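Putative branched-chain amino acid ABC transporter, periplasmic branched-chain amino acid-binding protein (Pseudomonas protegens Pf-5, PDB 4RU0) probably binds a branched-chain amino acid or a related small solute in the periplasm for uptake by an ABC transporter. Local coordinates at residues Ile132-Gly137 / Pro152-Phe157; Phe157-Ser162 / Ile414-Ala419. All blocks are in the same frame, centred on the assembly; numbering follows the deposited sequence.

The two contacts follow one another along the chain and share Phe157. Interaction 1 joins the loops after strands 131-132 and 150-151, close to the centre of the molecule; interaction 2 begins on the first turn of helix 157-172, which it sets against the junction of strand 407-415 and helix 418-435. Their centres are about 12 Å apart, and they touch where Leu155 CD1 packs 3.9 Å from Glu160 N. Glu392 is bonded to both, reaching the backbone of Met154 and Thr156 on one side and Ser159 on the other. This layout is consistent with a connection between the two lobes of a periplasmic binding protein, running beside the ligand pocket.

Interaction 1. Residues Ile132-Gly137 / Pro152-Phe157; sequences ITLGYG and PVMLTF
Leu134 lays its CD1 methyl over the root of selenomethionine Met154, 3.6 Å from CB and 3.7 Å from SE. Leu134 sits in a type II beta turn, Thr133 to Tyr136, packed against the loop that leaves strand 150-151 in this periplasmic binding protein. With CG anti to the backbone N (chi1 -169°), the same methyl also reaches Val153 O. Upstream, the methyls Ile132 CG2 and Val153 CG2 meet at 3.8 Å, where the two side chains cross.

Between the backbones, Gly135 N donates a weak hydrogen bond to Val153 O (3.3 Å), accompanied by a nearly straight C-H...O contact from Gly135 CA to Leu155 O (3.2 Å, 169° at the hydrogen). Gly135, the third residue of the turn, has the positive phi expected there. Its carbonyl oxygen lies obliquely to the Phe157 ring, 3.8 Å from CZ, and accepts a hydrogen bond from Trp269, which ties the turn to a residue of the ligand pocket. The Tyr136 side chain itself lies about 4 Å from the bound polyether. The turn is pinned internally as well: Thr133 OG1 donates to Tyr136 O at 2.9 Å, from 52° out of the carbonyl plane.

Interaction 2. Residues Phe157-Ser162 / Ile414-Ala419; sequences FYSEAS and IAADRA
Ser162 and Ala416 direct their CB atoms at one another and come within 3.6 Å, the point where the backbones of helix 157-172 and the 414-419 segment are nearest. The Ala416 methyl is seated on one flank of the helix. It also lies 3.3 Å from Ser159 O and 3.9 Å from Ser159 CB, so it covers two serines one turn apart.

Those serines turn their hydroxyls in different directions. In Ser162 the oxygen stands anti to the backbone N (chi1 -173°), which carries OG beyond the Ala416 methyl to the main chain of Asp417. There it accepts the N-H of Asp417 in a short, nearly straight hydrogen bond, 2.7 Å long with 163° at the hydrogen. Ser159 OG, beside its own backbone N instead, touches Arg418 at CG (3.7 Å) and finds its polar partner in Glu392. The Arg418 chain bends further out, and its NH2 forms a salt bridge with Asp390.

Asp417 meets Ser162 through N and CB, while its carboxylate leads away. It is the centre of an inverse gamma turn, closed by a weak bond from Arg418 N to Ala416 O (3.1 Å), and it is the N-cap of helix 418-435. The contact therefore sits exactly where strand 407-415, at one edge of the seven-stranded sheet, gives way to that helix.

A single neutral hydrogen bond does the polar work between the two segments. OG of the buried Ser162 takes up the N-H of the turn's central residue, Asp417, whose side chain caps a backbone N of helix 418-435; the charge of Arg418 is met outside by Asp390 and, weakly, by Glu392.

Interaction 1. Residues Ile132-Gly137 / Pro152-Phe157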
loop_
_atom_site.group_PDB
_atom_site.type_symbol
_atom_site.label_atom_id
_atom_site.label_comp_id
_atom_site.label_asym_id
_atom_site.label_seq_id
_atom_site.Cartn_x
_atom_site.Cartn_y
_atom_site.Cartn_z
ATOM N N ILE A 132 1.614 1.452 11.055
ATOM C CA ILE A 132 1.554 0.703 9.813
ATOM C C ILE A 132 1.072 1.611 8.690
ATOM O O ILE A 132 -0.014 2.186 8.766
ATOM C CB ILE A 132 0.622 -0.516 9.922
ATOM C CG1 ILE A 132 1.162 -1.517 10.944
ATOM C CG2 ILE A 132 0.459 -1.178 8.574
ATOM C CD1 ILE A 132 0.199 -2.655 11.246
ATOM N N THR A 133 1.888 1.728 7.654
ATOM C CA THR A 133 1.486 2.365 6.402
ATOM C C THR A 133 1.659 1.390 5.251
ATOM O O THR A 133 2.745 1.162 4.778
ATOM C CB THR A 133 2.284 3.656 6.118
ATOM O OG1 THR A 133 3.675 3.368 6.022
ATOM C CG2 THR A 133 2.088 4.649 7.197
ATOM N N LEU A 134 0.559 0.863 4.752
ATOM C CA LEU A 134 0.631 -0.149 3.720
ATOM C C LEU A 134 0.766 0.519 2.368
ATOM O O LEU A 134 -0.064 1.301 1.976
ATOM C CB LEU A 134 -0.622 -1.014 3.779
ATOM C CG LEU A 134 -0.758 -2.309 2.997
ATOM C CD1 LEU A 134 0.251 -3.337 3.437
ATOM C CD2 LEU A 134 -2.156 -2.865 3.184
ATOM N N GLY A 135 1.841 0.211 1.669
ATOM C CA GLY A 135 2.131 0.795 0.376
ATOM C C GLY A 135 2.381 2.290 0.329
ATOM O O GLY A 135 2.152 2.922 -0.673
ATOM N N TYR A 136 2.852 2.857 1.415
ATOM C CA TYR A 136 3.101 4.279 1.474
ATOM C C TYR A 136 4.004 4.583 2.650
ATOM O O TYR A 136 4.457 3.688 3.286
ATOM C CB TYR A 136 1.809 5.092 1.444
ATOM C CG TYR A 136 1.035 5.206 2.728
ATOM C CD1 TYR A 136 0.201 4.204 3.147
ATOM C CD2 TYR A 136 1.092 6.350 3.478
ATOM C CE1 TYR A 136 -0.530 4.329 4.302
ATOM C CE2 TYR A 136 0.374 6.480 4.634
ATOM C CZ TYR A 136 -0.435 5.465 5.040
ATOM O OH TYR A 136 -1.134 5.611 6.186
ATOM N N GLY A 137 4.324 5.839 2.873
ATOM C CA GLY A 137 5.122 6.219 4.025
ATOM C C GLY A 137 6.613 6.291 3.743
ATOM O O GLY A 137 7.034 6.286 2.584
ATOM N N PRO A 152 6.453 0.491 6.878
ATOM C CA PRO A 152 5.898 0.668 5.539
ATOM C C PRO A 152 5.732 -0.698 4.875
ATOM O O PRO A 152 6.506 -1.101 4.040
ATOM C CB PRO A 152 6.973 1.471 4.843
ATOM C CG PRO A 152 8.215 0.992 5.451
ATOM C CD PRO A 152 7.911 0.624 6.868
ATOM N N VAL A 153 4.707 -1.409 5.305
ATOM C CA VAL A 153 4.512 -2.811 4.983
ATOM C C VAL A 153 4.135 -3.172 3.553
ATOM O O VAL A 153 3.359 -2.491 2.905
ATOM C CB VAL A 153 3.507 -3.480 5.932
ATOM C CG1 VAL A 153 3.785 -4.962 6.004
ATOM C CG2 VAL A 153 3.617 -2.895 7.314
HETATM N N MSE A 154 4.685 -4.296 3.123
HETATM C CA MSE A 154 4.404 -4.928 1.852
HETATM C C MSE A 154 5.051 -4.325 0.638
HETATM O O MSE A 154 5.723 -5.050 -0.102
HETATM C CB MSE A 154 2.904 -4.931 1.665
HETATM C CG MSE A 154 2.459 -6.286 1.170
HETATM SE SE MSE A 154 0.525 -6.336 1.335
HETATM C CE MSE A 154 0.526 -7.341 3.010
ATOM N N LEU A 155 4.825 -3.054 0.371
ATOM C CA LEU A 155 5.461 -2.442 -0.761
ATOM C C LEU A 155 5.891 -1.020 -0.527
ATOM O O LEU A 155 5.075 -0.168 -0.321
ATOM C CB LEU A 155 4.527 -2.519 -1.969
ATOM C CG LEU A 155 5.166 -2.233 -3.317
ATOM C CD1 LEU A 155 6.204 -3.277 -3.643
ATOM C CD2 LEU A 155 4.124 -2.164 -4.396
ATOM N N THR A 156 7.173 -0.757 -0.633
ATOM C CA THR A 156 7.658 0.605 -0.683
ATOM C C THR A 156 7.812 1.042 -2.124
ATOM O O THR A 156 7.948 0.231 -3.007
ATOM C CB THR A 156 8.997 0.780 0.024
ATOM O OG1 THR A 156 10.005 0.050 -0.664
ATOM C CG2 THR A 156 8.908 0.303 1.447
ATOM N N PHE A 157 7.801 2.338 -2.344
ATOM C CA PHE A 157 8.000 2.882 -3.681
ATOM C C PHE A 157 9.342 2.473 -4.288
ATOM O O PHE A 157 9.471 2.385 -5.512
ATOM C CB PHE A 157 7.872 4.403 -3.647
ATOM C CG PHE A 157 6.502 4.880 -3.262
ATOM C CD1 PHE A 157 5.374 4.370 -3.893
ATOM C CD2 PHE A 157 6.336 5.819 -2.251
ATOM C CE1 PHE A 157 4.101 4.803 -3.534
ATOM C CE2 PHE A 157 5.067 6.253 -1.883
ATOM C CZ PHE A 157 3.948 5.745 -2.528
#

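Interaction 2. Residues Phe157-Ser162 / Ile414-Ala419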
loop_
_atom_site.group_PDB
_atom_site.type_symbol
_atom_site.label_atom_id
_atom_site.label_comp_id
_atom_site.label_asym_id
_atom_site.label_seq_id
_atom_site.Cartn_x
_atom_site.Cartn_y
_atom_site.Cartn_z
ATOM N N PHE A 157 7.801 2.338 -2.344
ATOM C CA PHE A 157 8.000 2.882 -3.681
ATOM C C PHE A 157 9.342 2.473 -4.288
ATOM O O PHE A 157 9.471 2.385 -5.512
ATOM C CB PHE A 157 7.872 4.403 -3.647
ATOM C CG PHE A 157 6.502 4.880 -3.262
ATOM C CD1 PHE A 157 5.374 4.370 -3.893
ATOM C CD2 PHE A 157 6.336 5.819 -2.251
ATOM C CE1 PHE A 157 4.101 4.803 -3.534
ATOM C CE2 PHE A 157 5.067 6.253 -1.883
ATOM C CZ PHE A 157 3.948 5.745 -2.528
ATOM N N TYR A 158 10.337 2.202 -3.447
ATOM C CA TYR A 158 11.614 1.710 -3.961
ATOM C C TYR A 158 11.428 0.328 -4.575
ATOM O O TYR A 158 11.845 0.085 -5.706
ATOM C CB TYR A 158 12.683 1.664 -2.866
ATOM C CG TYR A 158 13.383 2.983 -2.633
ATOM C CD1 TYR A 158 12.742 4.188 -2.888
ATOM C CD2 TYR A 158 14.688 3.026 -2.157
ATOM C CE1 TYR A 158 13.379 5.399 -2.669
ATOM C CE2 TYR A 158 15.335 4.233 -1.937
ATOM C CZ TYR A 158 14.675 5.417 -2.199
ATOM O OH TYR A 158 15.302 6.627 -1.987
ATOM N N SER A 159 10.796 -0.576 -3.829
ATOM C CA SER A 159 10.505 -1.909 -4.347
ATOM C C SER A 159 9.585 -1.851 -5.562
ATOM O O SER A 159 9.724 -2.645 -6.483
ATOM C CB SER A 159 9.869 -2.783 -3.266
ATOM O OG SER A 159 10.759 -2.997 -2.192
ATOM N N GLU A 160 8.640 -0.915 -5.547
ATOM C CA GLU A 160 7.691 -0.780 -6.643
ATOM C C GLU A 160 8.430 -0.495 -7.944
ATOM O O GLU A 160 8.103 -1.062 -8.987
ATOM C CB GLU A 160 6.674 0.323 -6.373
ATOM C CG GLU A 160 5.524 0.323 -7.373
ATOM C CD GLU A 160 4.676 1.579 -7.294
ATOM O OE1 GLU A 160 5.200 2.634 -6.866
ATOM O OE2 GLU A 160 3.487 1.513 -7.666
ATOM N N ALA A 161 9.433 0.374 -7.869
ATOM C CA ALA A 161 10.268 0.680 -9.020
ATOM C C ALA A 161 10.883 -0.598 -9.567
ATOM O O ALA A 161 10.823 -0.855 -10.769
ATOM C CB ALA A 161 11.352 1.680 -8.649
ATOM N N SER A 162 11.454 -1.405 -8.677
ATOM C CA SER A 162 12.074 -2.659 -9.091
ATOM C C SER A 162 11.078 -3.602 -9.769
ATOM O O SER A 162 11.373 -4.143 -10.828
ATOM C CB SER A 162 12.721 -3.357 -7.899
ATOM O OG SER A 162 13.452 -4.498 -8.321
ATOM N N ILE A 414 4.962 -10.222 -9.250
ATOM C CA ILE A 414 6.282 -9.832 -9.711
ATOM C C ILE A 414 7.116 -9.359 -8.524
ATOM O O ILE A 414 6.846 -8.299 -7.957
ATOM C CB ILE A 414 6.202 -8.700 -10.757
ATOM C CG1 ILE A 414 5.141 -9.014 -11.818
ATOM C CG2 ILE A 414 7.566 -8.443 -11.378
ATOM C CD1 ILE A 414 5.438 -10.243 -12.647
ATOM N N ALA A 415 8.123 -10.137 -8.145
ATOM C CA ALA A 415 8.967 -9.783 -7.005
ATOM C C ALA A 415 9.993 -8.707 -7.368
ATOM O O ALA A 415 10.516 -8.688 -8.482
ATOM C CB ALA A 415 9.674 -11.021 -6.470
ATOM N N ALA A 416 10.277 -7.819 -6.418
ATOM C CA ALA A 416 11.311 -6.798 -6.588
ATOM C C ALA A 416 12.687 -7.351 -6.258
ATOM O O ALA A 416 12.812 -8.313 -5.499
ATOM C CB ALA A 416 11.024 -5.598 -5.710
ATOM N N ASP A 417 13.719 -6.732 -6.821
ATOM C CA ASP A 417 15.090 -7.071 -6.463
ATOM C C ASP A 417 15.508 -6.229 -5.263
ATOM O O ASP A 417 16.258 -5.257 -5.394
ATOM C CB ASP A 417 16.036 -6.842 -7.640
ATOM C CG ASP A 417 17.385 -7.507 -7.441
ATOM O OD1 ASP A 417 17.629 -8.070 -6.349
ATOM O OD2 ASP A 417 18.212 -7.457 -8.375
ATOM N N ARG A 418 15.006 -6.601 -4.092
ATOM C CA ARG A 418 15.205 -5.792 -2.902
ATOM C C ARG A 418 16.663 -5.794 -2.445
ATOM O O ARG A 418 17.132 -4.822 -1.856
ATOM C CB ARG A 418 14.289 -6.278 -1.786
ATOM C CG ARG A 418 12.819 -6.030 -2.075
ATOM C CD ARG A 418 11.944 -7.058 -1.396
ATOM N NE ARG A 418 12.090 -7.001 0.046
ATOM C CZ ARG A 418 11.698 -7.958 0.878
ATOM N NH1 ARG A 418 11.134 -9.067 0.411
ATOM N NH2 ARG A 418 11.879 -7.802 2.179
ATOM N N ALA A 419 17.376 -6.880 -2.726
ATOM C CA ALA A 419 18.796 -6.961 -2.396
ATOM C C ALA A 419 19.572 -5.892 -3.159
ATOM O O ALA A 419 20.468 -5.244 -2.611
ATOM C CB ALA A 419 19.341 -8.343 -2.710
#